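Local coordinates for serine-rich secreted cell wall anchored (LPXTG-motif ) protein (PDB 5NXK) that probably mediates attachment of the bacterium to host gut surfaces, as a serine-rich, cell-wall-anchored adhesin built on a beta-solenoid, at residues I76-Y82 / Y102-Y108; S151-P155 / M188-T192; G199-V205 / R229-V235; D248-P254 / N282-T288. One frame throughout, in Å; residues are numbered along the deposited sequence.

Interaction 1: residues I76-Y82 / Y102-Y108; sequences IENATLY and YKDVTAY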
# COMPACT_ATOMS: atom_id res chain seq x y z
N ILE A 76 5.18 10.62 -6.02
CA ILE A 76 4.40 10.86 -7.23
C ILE A 76 3.19 11.71 -6.87
O ILE A 76 2.45 11.37 -5.94
CB ILE A 76 3.96 9.55 -7.90
CG1 ILE A 76 5.18 8.67 -8.20
CG2 ILE A 76 3.17 9.85 -9.17
CD1 ILE A 76 4.86 7.36 -8.90
N GLU A 77 3.01 12.83 -7.56
CA GLU A 77 1.91 13.76 -7.26
C GLU A 77 1.02 13.95 -8.47
O GLU A 77 1.53 14.03 -9.60
CB GLU A 77 2.42 15.13 -6.84
CG GLU A 77 3.58 15.14 -5.89
CD GLU A 77 3.93 16.56 -5.45
OE1 GLU A 77 4.64 16.73 -4.43
OE2 GLU A 77 3.49 17.51 -6.14
N ASN A 78 -0.28 14.02 -8.23
CA ASN A 78 -1.25 14.48 -9.23
C ASN A 78 -1.14 13.68 -10.52
O ASN A 78 -0.89 14.23 -11.59
CB ASN A 78 -1.06 15.97 -9.49
CG ASN A 78 -2.20 16.56 -10.32
OD1 ASN A 78 -3.29 15.98 -10.42
ND2 ASN A 78 -1.95 17.72 -10.92
N ALA A 79 -1.28 12.37 -10.39
CA ALA A 79 -1.16 11.50 -11.53
C ALA A 79 -2.09 10.30 -11.42
O ALA A 79 -2.58 9.96 -10.33
CB ALA A 79 0.29 11.03 -11.69
N THR A 80 -2.33 9.67 -12.55
CA THR A 80 -3.05 8.41 -12.56
C THR A 80 -2.06 7.31 -12.87
O THR A 80 -1.28 7.42 -13.81
CB THR A 80 -4.18 8.43 -13.58
OG1 THR A 80 -5.06 9.52 -13.27
CG2 THR A 80 -4.96 7.12 -13.56
N LEU A 81 -2.06 6.25 -12.07
CA LEU A 81 -1.08 5.20 -12.29
C LEU A 81 -1.76 3.87 -12.60
O LEU A 81 -2.65 3.44 -11.86
CB LEU A 81 -0.19 5.05 -11.05
CG LEU A 81 0.43 6.34 -10.50
CD1 LEU A 81 1.17 6.04 -9.19
CD2 LEU A 81 1.38 6.99 -11.51
N TYR A 82 -1.34 3.23 -13.69
CA TYR A 82 -1.89 1.92 -14.06
C TYR A 82 -0.79 0.88 -14.05
O TYR A 82 0.34 1.18 -14.44
CB TYR A 82 -2.52 1.94 -15.46
CG TYR A 82 -3.60 2.96 -15.71
CD1 TYR A 82 -3.28 4.26 -16.10
CD2 TYR A 82 -4.94 2.62 -15.58
CE1 TYR A 82 -4.28 5.20 -16.34
CE2 TYR A 82 -5.95 3.55 -15.82
CZ TYR A 82 -5.62 4.83 -16.20
OH TYR A 82 -6.62 5.75 -16.43
N TYR A 102 2.38 8.73 -2.40
CA TYR A 102 1.39 9.08 -3.42
C TYR A 102 0.60 10.27 -2.92
O TYR A 102 -0.04 10.20 -1.88
CB TYR A 102 0.41 7.93 -3.68
CG TYR A 102 0.91 6.78 -4.54
CD1 TYR A 102 2.18 6.79 -5.11
CD2 TYR A 102 0.09 5.68 -4.77
CE1 TYR A 102 2.61 5.72 -5.91
CE2 TYR A 102 0.50 4.62 -5.56
CZ TYR A 102 1.77 4.65 -6.12
OH TYR A 102 2.16 3.58 -6.89
N LYS A 103 0.65 11.38 -3.65
CA LYS A 103 -0.13 12.54 -3.26
C LYS A 103 -1.09 12.94 -4.39
O LYS A 103 -0.67 13.14 -5.52
CB LYS A 103 0.79 13.70 -2.90
CG LYS A 103 0.05 15.00 -2.61
CD LYS A 103 1.04 16.12 -2.26
CE LYS A 103 0.32 17.43 -1.91
NZ LYS A 103 1.27 18.40 -1.27
N ASP A 104 -2.39 12.99 -4.08
CA ASP A 104 -3.41 13.28 -5.09
C ASP A 104 -3.26 12.33 -6.28
O ASP A 104 -3.31 12.74 -7.44
CB ASP A 104 -3.34 14.74 -5.54
CG ASP A 104 -3.65 15.70 -4.39
OD1 ASP A 104 -4.57 15.40 -3.60
OD2 ASP A 104 -2.97 16.74 -4.27
N VAL A 105 -3.12 11.06 -5.97
CA VAL A 105 -2.94 10.04 -6.99
C VAL A 105 -4.22 9.22 -7.14
O VAL A 105 -4.93 8.97 -6.17
CB VAL A 105 -1.76 9.13 -6.62
CG1 VAL A 105 -1.84 7.78 -7.34
CG2 VAL A 105 -0.43 9.84 -6.92
N THR A 106 -4.51 8.83 -8.38
CA THR A 106 -5.53 7.83 -8.65
C THR A 106 -4.83 6.62 -9.25
O THR A 106 -4.04 6.77 -10.17
CB THR A 106 -6.61 8.39 -9.62
OG1 THR A 106 -7.20 9.56 -9.04
CG2 THR A 106 -7.70 7.37 -9.89
N ALA A 107 -5.08 5.41 -8.74
CA ALA A 107 -4.34 4.26 -9.23
C ALA A 107 -5.23 3.08 -9.58
O ALA A 107 -6.25 2.83 -8.92
CB ALA A 107 -3.29 3.81 -8.19
N TYR A 108 -4.82 2.33 -10.60
CA TYR A 108 -5.51 1.13 -10.99
C TYR A 108 -4.51 0.00 -11.15
O TYR A 108 -3.48 0.18 -11.79
CB TYR A 108 -6.28 1.35 -12.31
CG TYR A 108 -7.33 2.44 -12.22
CD1 TYR A 108 -6.99 3.78 -12.43
CD2 TYR A 108 -8.66 2.14 -11.93
CE1 TYR A 108 -7.93 4.77 -12.34
CE2 TYR A 108 -9.61 3.13 -11.83
CZ TYR A 108 -9.23 4.45 -12.04
OH TYR A 108 -10.17 5.45 -11.94

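Interaction 2: residues S151-P155 / M188-T192; sequences SHRTP and MWLLT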
# COMPACT_ATOMS: atom_id res chain seq x y z
N SER A 151 0.05 -13.10 -4.85
CA SER A 151 -0.57 -14.08 -3.96
C SER A 151 0.46 -14.65 -2.99
O SER A 151 1.63 -14.83 -3.35
CB SER A 151 -1.20 -15.21 -4.78
OG SER A 151 -1.78 -16.17 -3.91
N HIS A 152 0.04 -14.93 -1.77
CA HIS A 152 0.96 -15.44 -0.76
C HIS A 152 0.23 -16.36 0.20
O HIS A 152 -0.97 -16.18 0.46
CB HIS A 152 1.64 -14.27 -0.04
CG HIS A 152 2.72 -14.68 0.91
ND1 HIS A 152 3.95 -15.14 0.49
CD2 HIS A 152 2.79 -14.62 2.26
CE1 HIS A 152 4.71 -15.40 1.54
NE2 HIS A 152 4.02 -15.09 2.63
N ARG A 153 0.93 -17.37 0.72
CA ARG A 153 0.31 -18.36 1.58
C ARG A 153 -0.10 -17.78 2.94
O ARG A 153 0.55 -16.87 3.45
CB ARG A 153 1.25 -19.55 1.79
CG ARG A 153 0.55 -20.80 2.31
CD ARG A 153 1.53 -21.79 2.95
NE ARG A 153 0.81 -22.83 3.68
CZ ARG A 153 0.40 -22.71 4.94
NH1 ARG A 153 0.66 -21.61 5.64
NH2 ARG A 153 -0.25 -23.72 5.51
N THR A 154 -1.18 -18.31 3.50
CA THR A 154 -1.59 -18.04 4.88
C THR A 154 -2.10 -19.35 5.47
O THR A 154 -2.37 -20.29 4.72
CB THR A 154 -2.70 -16.97 4.98
OG1 THR A 154 -3.96 -17.58 4.66
CG2 THR A 154 -2.43 -15.77 4.07
N PRO A 155 -2.27 -19.42 6.80
CA PRO A 155 -2.88 -20.63 7.36
C PRO A 155 -4.29 -20.93 6.85
O PRO A 155 -4.77 -22.04 7.04
CB PRO A 155 -2.91 -20.35 8.87
CG PRO A 155 -1.81 -19.35 9.08
CD PRO A 155 -1.82 -18.49 7.86
N MET A 188 -4.99 -4.17 2.38
CA MET A 188 -3.63 -3.81 2.81
C MET A 188 -3.00 -4.98 3.53
O MET A 188 -3.51 -5.40 4.57
CB MET A 188 -3.64 -2.60 3.74
CG MET A 188 -4.11 -1.29 3.13
SD MET A 188 -4.18 -0.00 4.41
CE MET A 188 -4.58 1.43 3.41
N TRP A 189 -1.90 -5.51 3.01
CA TRP A 189 -1.22 -6.60 3.66
C TRP A 189 0.19 -6.15 4.00
O TRP A 189 1.01 -5.93 3.11
CB TRP A 189 -1.16 -7.85 2.75
CG TRP A 189 -0.75 -9.10 3.47
CD1 TRP A 189 -0.32 -9.20 4.76
CD2 TRP A 189 -0.76 -10.44 2.94
NE1 TRP A 189 -0.06 -10.51 5.06
CE2 TRP A 189 -0.32 -11.29 3.97
CE3 TRP A 189 -1.09 -10.99 1.70
CZ2 TRP A 189 -0.20 -12.67 3.80
CZ3 TRP A 189 -0.97 -12.36 1.53
CH2 TRP A 189 -0.53 -13.19 2.57
N LEU A 190 0.46 -6.02 5.29
CA LEU A 190 1.77 -5.59 5.77
C LEU A 190 2.38 -6.77 6.51
O LEU A 190 1.86 -7.20 7.54
CB LEU A 190 1.68 -4.36 6.67
CG LEU A 190 1.09 -3.07 6.08
CD1 LEU A 190 -0.44 -3.05 6.16
CD2 LEU A 190 1.69 -1.83 6.75
N LEU A 191 3.47 -7.29 5.96
CA LEU A 191 4.10 -8.50 6.47
C LEU A 191 5.61 -8.27 6.61
O LEU A 191 6.22 -7.63 5.75
CB LEU A 191 3.83 -9.68 5.52
CG LEU A 191 4.38 -11.08 5.83
CD1 LEU A 191 3.40 -12.17 5.37
CD2 LEU A 191 5.78 -11.30 5.20
N THR A 192 6.21 -8.77 7.68
CA THR A 192 7.66 -8.83 7.73
C THR A 192 8.07 -10.29 7.84
O THR A 192 7.38 -11.11 8.42
CB THR A 192 8.25 -8.04 8.92
OG1 THR A 192 7.94 -8.71 10.15
CG2 THR A 192 7.65 -6.63 8.98

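Interaction 3: residues G199-V205 / R229-V235; sequences GISTVTV and RENHFIV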
# COMPACT_ATOMS: atom_id res chain seq x y z
N GLY A 199 10.83 -5.70 11.61
CA GLY A 199 9.78 -6.57 12.10
C GLY A 199 8.53 -5.84 12.58
O GLY A 199 7.72 -6.39 13.34
N ILE A 200 8.36 -4.62 12.11
CA ILE A 200 7.24 -3.77 12.50
C ILE A 200 6.30 -3.53 11.32
O ILE A 200 6.76 -3.19 10.23
CB ILE A 200 7.73 -2.41 13.02
CG1 ILE A 200 8.61 -2.61 14.26
CG2 ILE A 200 6.56 -1.46 13.33
CD1 ILE A 200 9.37 -1.34 14.67
N SER A 201 5.00 -3.74 11.53
CA SER A 201 4.01 -3.47 10.49
C SER A 201 2.94 -2.53 11.04
O SER A 201 2.24 -2.87 11.99
CB SER A 201 3.37 -4.77 9.99
OG SER A 201 4.31 -5.58 9.32
N THR A 202 2.77 -1.38 10.40
CA THR A 202 1.94 -0.30 10.94
C THR A 202 1.09 0.40 9.89
O THR A 202 1.58 0.74 8.83
CB THR A 202 2.81 0.78 11.61
OG1 THR A 202 3.51 0.20 12.71
CG2 THR A 202 1.95 1.92 12.14
N VAL A 203 -0.20 0.57 10.18
CA VAL A 203 -1.06 1.47 9.41
C VAL A 203 -1.45 2.63 10.29
O VAL A 203 -1.91 2.42 11.42
CB VAL A 203 -2.32 0.77 8.89
CG1 VAL A 203 -3.24 1.78 8.16
CG2 VAL A 203 -1.92 -0.39 7.97
N THR A 204 -1.25 3.86 9.83
CA THR A 204 -1.70 5.02 10.61
C THR A 204 -2.69 5.84 9.80
O THR A 204 -2.61 5.88 8.57
CB THR A 204 -0.55 5.95 11.04
OG1 THR A 204 0.01 6.59 9.87
CG2 THR A 204 0.53 5.18 11.75
N VAL A 205 -3.66 6.44 10.47
CA VAL A 205 -4.54 7.40 9.83
C VAL A 205 -4.36 8.73 10.58
O VAL A 205 -4.63 8.81 11.78
CB VAL A 205 -6.02 6.93 9.87
CG1 VAL A 205 -6.91 7.94 9.14
CG2 VAL A 205 -6.15 5.54 9.24
N ARG A 229 7.54 -8.48 15.17
CA ARG A 229 7.61 -8.00 16.55
C ARG A 229 6.47 -7.03 16.93
O ARG A 229 6.05 -7.00 18.09
CB ARG A 229 8.98 -7.34 16.86
CG ARG A 229 9.31 -6.03 16.15
CD ARG A 229 10.42 -5.24 16.93
NE ARG A 229 9.85 -4.40 17.99
CZ ARG A 229 10.06 -4.57 19.30
NH1 ARG A 229 10.86 -5.54 19.73
NH2 ARG A 229 9.47 -3.76 20.19
N GLU A 230 6.00 -6.20 16.00
CA GLU A 230 4.92 -5.26 16.31
C GLU A 230 3.93 -5.15 15.16
O GLU A 230 4.31 -5.22 13.98
CB GLU A 230 5.44 -3.84 16.61
CG GLU A 230 6.47 -3.69 17.75
CD GLU A 230 6.99 -2.25 17.88
OE1 GLU A 230 6.21 -1.29 17.62
OE2 GLU A 230 8.21 -2.07 18.15
N ASN A 231 2.67 -4.93 15.51
CA ASN A 231 1.60 -4.70 14.55
C ASN A 231 0.75 -3.54 15.06
O ASN A 231 0.26 -3.62 16.17
CB ASN A 231 0.75 -5.95 14.37
CG ASN A 231 1.53 -7.09 13.73
OD1 ASN A 231 1.65 -7.16 12.51
ND2 ASN A 231 2.09 -7.97 14.57
N HIS A 232 0.57 -2.50 14.27
CA HIS A 232 -0.15 -1.32 14.77
C HIS A 232 -1.25 -0.87 13.82
O HIS A 232 -1.06 -0.89 12.61
CB HIS A 232 0.80 -0.15 14.98
CG HIS A 232 1.85 -0.39 16.01
ND1 HIS A 232 1.67 -0.10 17.35
CD2 HIS A 232 3.12 -0.86 15.90
CE1 HIS A 232 2.76 -0.40 18.02
NE2 HIS A 232 3.66 -0.87 17.16
N PHE A 233 -2.39 -0.47 14.37
CA PHE A 233 -3.38 0.28 13.60
C PHE A 233 -3.73 1.49 14.45
O PHE A 233 -4.30 1.34 15.54
CB PHE A 233 -4.62 -0.55 13.30
CG PHE A 233 -5.68 0.18 12.49
CD1 PHE A 233 -5.31 0.94 11.38
CD2 PHE A 233 -7.03 0.08 12.81
CE1 PHE A 233 -6.27 1.60 10.62
CE2 PHE A 233 -7.99 0.74 12.06
CZ PHE A 233 -7.62 1.49 10.96
N ILE A 234 -3.32 2.66 13.98
CA ILE A 234 -3.43 3.88 14.78
C ILE A 234 -4.32 4.88 14.06
O ILE A 234 -4.02 5.28 12.95
CB ILE A 234 -2.06 4.52 15.04
CG1 ILE A 234 -1.13 3.54 15.75
CG2 ILE A 234 -2.22 5.78 15.90
CD1 ILE A 234 0.29 4.02 15.83
N VAL A 235 -5.42 5.26 14.69
CA VAL A 235 -6.34 6.24 14.15
C VAL A 235 -6.26 7.49 15.04
O VAL A 235 -6.65 7.46 16.20
CB VAL A 235 -7.76 5.69 14.10
CG1 VAL A 235 -8.74 6.77 13.63
CG2 VAL A 235 -7.79 4.45 13.21

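Interaction 4: residues D248-P254 / N282-T288; sequences DNVRIIP and NFRVAGT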
# COMPACT_ATOMS: atom_id res chain seq x y z
N ASP A 248 -12.79 -10.16 8.17
CA ASP A 248 -12.29 -9.30 9.26
C ASP A 248 -11.93 -7.92 8.73
O ASP A 248 -11.54 -7.79 7.58
CB ASP A 248 -11.05 -9.90 9.96
CG ASP A 248 -11.22 -11.36 10.36
OD1 ASP A 248 -12.25 -11.74 10.95
OD2 ASP A 248 -10.26 -12.13 10.13
N ASN A 249 -12.04 -6.88 9.56
CA ASN A 249 -11.53 -5.57 9.11
C ASN A 249 -10.02 -5.46 9.36
O ASN A 249 -9.28 -5.04 8.47
CB ASN A 249 -12.26 -4.43 9.80
CG ASN A 249 -13.75 -4.49 9.59
OD1 ASN A 249 -14.51 -4.63 10.55
ND2 ASN A 249 -14.17 -4.40 8.34
N VAL A 250 -9.58 -5.85 10.56
CA VAL A 250 -8.14 -5.93 10.85
C VAL A 250 -7.82 -7.31 11.38
O VAL A 250 -8.46 -7.79 12.32
CB VAL A 250 -7.66 -4.87 11.87
CG1 VAL A 250 -6.14 -4.99 12.08
CG2 VAL A 250 -8.05 -3.47 11.42
N ARG A 251 -6.83 -7.94 10.77
CA ARG A 251 -6.46 -9.29 11.17
C ARG A 251 -5.02 -9.35 11.65
O ARG A 251 -4.10 -9.00 10.92
CB ARG A 251 -6.65 -10.23 10.00
CG ARG A 251 -6.22 -11.67 10.22
CD ARG A 251 -7.28 -12.49 9.52
NE ARG A 251 -6.97 -13.89 9.37
CZ ARG A 251 -7.89 -14.84 9.36
NH1 ARG A 251 -9.18 -14.55 9.52
NH2 ARG A 251 -7.51 -16.10 9.20
N ILE A 252 -4.83 -9.79 12.89
CA ILE A 252 -3.50 -10.01 13.43
C ILE A 252 -3.39 -11.45 13.92
O ILE A 252 -3.68 -11.75 15.07
CB ILE A 252 -3.18 -9.06 14.57
CG1 ILE A 252 -3.57 -7.62 14.17
CG2 ILE A 252 -1.68 -9.15 14.93
CD1 ILE A 252 -3.35 -6.60 15.25
N ILE A 253 -2.96 -12.32 13.02
CA ILE A 253 -2.79 -13.74 13.30
C ILE A 253 -1.44 -14.17 12.72
O ILE A 253 -1.20 -13.98 11.53
CB ILE A 253 -3.95 -14.59 12.69
CG1 ILE A 253 -5.28 -14.25 13.37
CG2 ILE A 253 -3.66 -16.08 12.85
CD1 ILE A 253 -6.50 -15.03 12.78
N PRO A 254 -0.55 -14.71 13.56
CA PRO A 254 0.79 -15.06 13.06
C PRO A 254 0.74 -16.07 11.91
O PRO A 254 -0.10 -16.97 11.91
CB PRO A 254 1.49 -15.64 14.29
CG PRO A 254 0.76 -15.02 15.48
CD PRO A 254 -0.68 -14.90 15.02
N ASN A 282 -14.50 -7.84 13.57
CA ASN A 282 -13.99 -6.56 13.09
C ASN A 282 -12.48 -6.43 13.38
O ASN A 282 -11.69 -6.11 12.49
CB ASN A 282 -14.77 -5.41 13.72
CG ASN A 282 -16.27 -5.55 13.50
OD1 ASN A 282 -16.99 -6.04 14.37
ND2 ASN A 282 -16.72 -5.15 12.33
N PHE A 283 -12.10 -6.68 14.63
CA PHE A 283 -10.68 -6.77 14.98
C PHE A 283 -10.42 -8.23 15.34
O PHE A 283 -10.90 -8.72 16.37
CB PHE A 283 -10.30 -5.85 16.16
CG PHE A 283 -10.45 -4.37 15.87
CD1 PHE A 283 -10.07 -3.83 14.65
CD2 PHE A 283 -10.96 -3.51 16.84
CE1 PHE A 283 -10.19 -2.46 14.41
CE2 PHE A 283 -11.09 -2.15 16.60
CZ PHE A 283 -10.71 -1.62 15.40
N ARG A 284 -9.71 -8.95 14.48
CA ARG A 284 -9.50 -10.37 14.68
C ARG A 284 -8.07 -10.60 15.11
O ARG A 284 -7.14 -10.41 14.32
CB ARG A 284 -9.77 -11.16 13.40
CG ARG A 284 -9.49 -12.67 13.49
CD ARG A 284 -10.39 -13.38 14.49
NE ARG A 284 -10.09 -14.82 14.55
CZ ARG A 284 -10.17 -15.57 15.64
NH1 ARG A 284 -10.55 -15.05 16.81
NH2 ARG A 284 -9.87 -16.86 15.57
N VAL A 285 -7.88 -10.99 16.37
CA VAL A 285 -6.53 -11.24 16.87
C VAL A 285 -6.48 -12.61 17.52
O VAL A 285 -7.28 -12.91 18.40
CB VAL A 285 -6.08 -10.17 17.87
CG1 VAL A 285 -4.64 -10.43 18.31
CG2 VAL A 285 -6.20 -8.77 17.25
N ALA A 286 -5.56 -13.47 17.09
CA ALA A 286 -5.51 -14.82 17.63
C ALA A 286 -4.09 -15.36 17.56
O ALA A 286 -3.27 -14.85 16.80
CB ALA A 286 -6.49 -15.75 16.88
N GLY A 287 -3.79 -16.37 18.37
CA GLY A 287 -2.44 -16.92 18.42
C GLY A 287 -1.58 -16.16 19.42
O GLY A 287 -2.09 -15.41 20.25
N THR A 288 -0.26 -16.34 19.33
CA THR A 288 0.64 -15.74 20.30
C THR A 288 0.98 -14.29 19.96
O THR A 288 2.11 -13.96 19.59
CB THR A 288 1.94 -16.55 20.44
OG1 THR A 288 2.44 -16.87 19.13
CG2 THR A 288 1.67 -17.85 21.17

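Interaction 1: residues I76-Y82 / Y102-Y108
Leu81 and Tyr102 meet inside a beta-solenoid, where residues 76-82 and 102-108 are equivalent stretches of two successive coils. Each stretch turns a corner, at Asn78 and at Asp104, and so passes from one parallel sheet to the next. Pairing stays in step on both sides of the corner: Lys103 N donates to Ile76 O and Asn78 N to Lys103 O, then Thr106 N, Leu81 N and Tyr108 N continue the ladder.

The inward side is the dense one. Leu81 CD1 lies over one face of the Tyr102 ring, 3.4 Å from its CZ. With CG turned anti to the carbonyl carbon (chi1 -50°), the Leu81 branch leans back across the corner, and the same CD1 comes 3.9 Å from Val105 CG1. Ile76 runs alongside Tyr102, its CD1 4.1 Å from Tyr102 CE1. Phe89, packed on Ile76, Leu81 and Tyr102, adds to this core.

The outward side is looser. Glu77 OE1 and Lys103 NZ stay 4.9 Å apart, too far for a salt bridge, so any attraction there is probably weak, and Lys103 is exposed. Asp104 is anchored elsewhere, its OD1 taking a hydrogen bond from Asn129 N of the following coil. At the far end Tyr82 and Tyr108 point the same way with planes 14° apart, but the rings are slid so far that they barely overlap; Tyr82 CE2 approaches Tyr108 CD1 at 3.6 Å. Thr80 CG2 sits in the plane of the Tyr108 ring, at its edge, 4.0 Å from CE1.

Interaction 2: residues S151-P155 / M188-T192
His152 and Trp189 form an offset edge-to-face pair, the edge of the imidazole turned toward the face of the indole. Their centroids are 5.5 Å apart, the six-membered ring being taken for Trp189, and the planes stand at 63°. The pair joins a beta-hairpin excursion, whose strands are 151-152 and 159-160, to strand 186-191 on the flank of the beta-solenoid.

The outer end of the indole, CH2, is the focus. On one side of its plane stands His152, with CB 3.6 Å from CH2; on the other side comes Thr154, whose CG2 approaches the same atom at 3.5 Å. At the edge, in the indole plane, lie His152 O and Arg153 O, with Arg153 O 3.9 Å from Trp189 CH2. The benzene end of Trp189 is therefore wedged into the bend of the chain from His152 to Thr154.

The backbones stay well apart, with 10.1 Å between His152 CA and Trp189 CA, and side chains pointing toward one another make the contact. In both, CG stands anti to the backbone N (chi1 -174° in His152, -167° in Trp189). Farther in, Trp189 NE1 is bonded to Asp226 OD2, which helps fix the rotation of the indole, and Tyr164 meets it edge-to-face. Thr154 OG1 is engaged within its own bend, with Gly157 O and Asp156 N. Beside the stack, Leu191 CD1 lies 4.0 Å from His152 CD2.

Interaction 3: residues G199-V205 / R229-V235
Ile200 and Glu230 run side by side on the outward face of two paired strands, and the Glu230 side chain can be traced outward along its neighbour. Its CB lies 4.1 Å from Ile200 CG1. Turned anti to the carbonyl carbon (chi1 -57°), CG continues an extended chain that carries CD to 4.0 Å from the same CG1. At the tip the two oxygens divide their work. OE1 accepts from His232 NE2 at 2.6 Å on its anti lone pair, nearly in the imidazole plane. OE2 forms a salt bridge with Arg229, which grips it side-on through NE and NH2, each at 2.9 Å, with OE2 in the guanidinium plane; Ile200 CD1 also lies close to OE2, at 3.7 Å. Three donors thus fix the rotation of the carboxylate. His232 in turn rests against Thr202, its CD2 3.4 Å from OG1.

The backbones are parallel within 2°, and Gly199 O opens the ladder by accepting from both Arg229 N and Glu230 N. On the inward face, Val203 packs on Phe233 and Val205 on Val235. Strands 200-205 and 230-235 are adjacent in the long parallel sheet of the solenoid; strands 168-171 and 261-267 flank them, while strands 221-226 and 248-252 pack against the inward face.

Interaction 4: residues D248-P254 / N282-T288
Asn249 and Asn282 lie side by side with nearly coplanar amides, 18° apart, and Asn282 ND2 donates to Asn249 OD1 at 2.9 Å. The bond runs nearly along the C=O direction and in the amide plane of the donor, evidence of a well-aligned pair. Beside it Val250 N donates to Asn282 O, and the backbone ladder goes on through Arg284 N, Ile252 N and Ala286 N.

On one face of the strands Val250 CB stands at the edge of the Phe283 ring, 3.8 Å from CD1, and Ile252 CB is 4.0 Å from Val285 CG2. On the other, Arg284 CB lies 3.4 Å from Asp248 CG.

A second shell holds these groups. Asp248 OD2 is met by Arg251 NH1 at 2.7 Å, in the guanidinium plane, and its OD1 by Ser281 N; Arg251 NH2 also reaches a salt bridge with Asp156. Ile253 CD1 sits over the rim of one guanidinium face of Arg251, 3.5 Å above its plane.

Both buried amides have further acceptors: Asn249 ND2 donates to Asn222 OD1 and Glu276 O, and Asn282 ND2 to Ile302 O. Asn222, Asn249 and Asn282 are thus linked amide to amide through successive coils at one corner, the asparagine ladder familiar from pectate lyase-like beta-helices.

In the fold
From the N terminus, interaction 1 closes the first loop, joining successive coils around a corner shared by the two longest sheets. Interaction 2 follows, fastening the 151-155 excursion to strand 186-191. The chain then passes from that strand into 200-205, where interaction 3 closes another coil; Leu190 packs on Thr202 at this junction. Interaction 4 closes the last loop, in the sheet that also holds 186-191. All four are in series, and none nests or crosses. Interactions 3 and 4 touch through the interior, Phe233 on Val250, as do interactions 2 and 4, Pro155 against Pro254. Interaction 1 lies across the chain's centre, about 24 Å from interaction 3 between centres, although both reach the same long sheet.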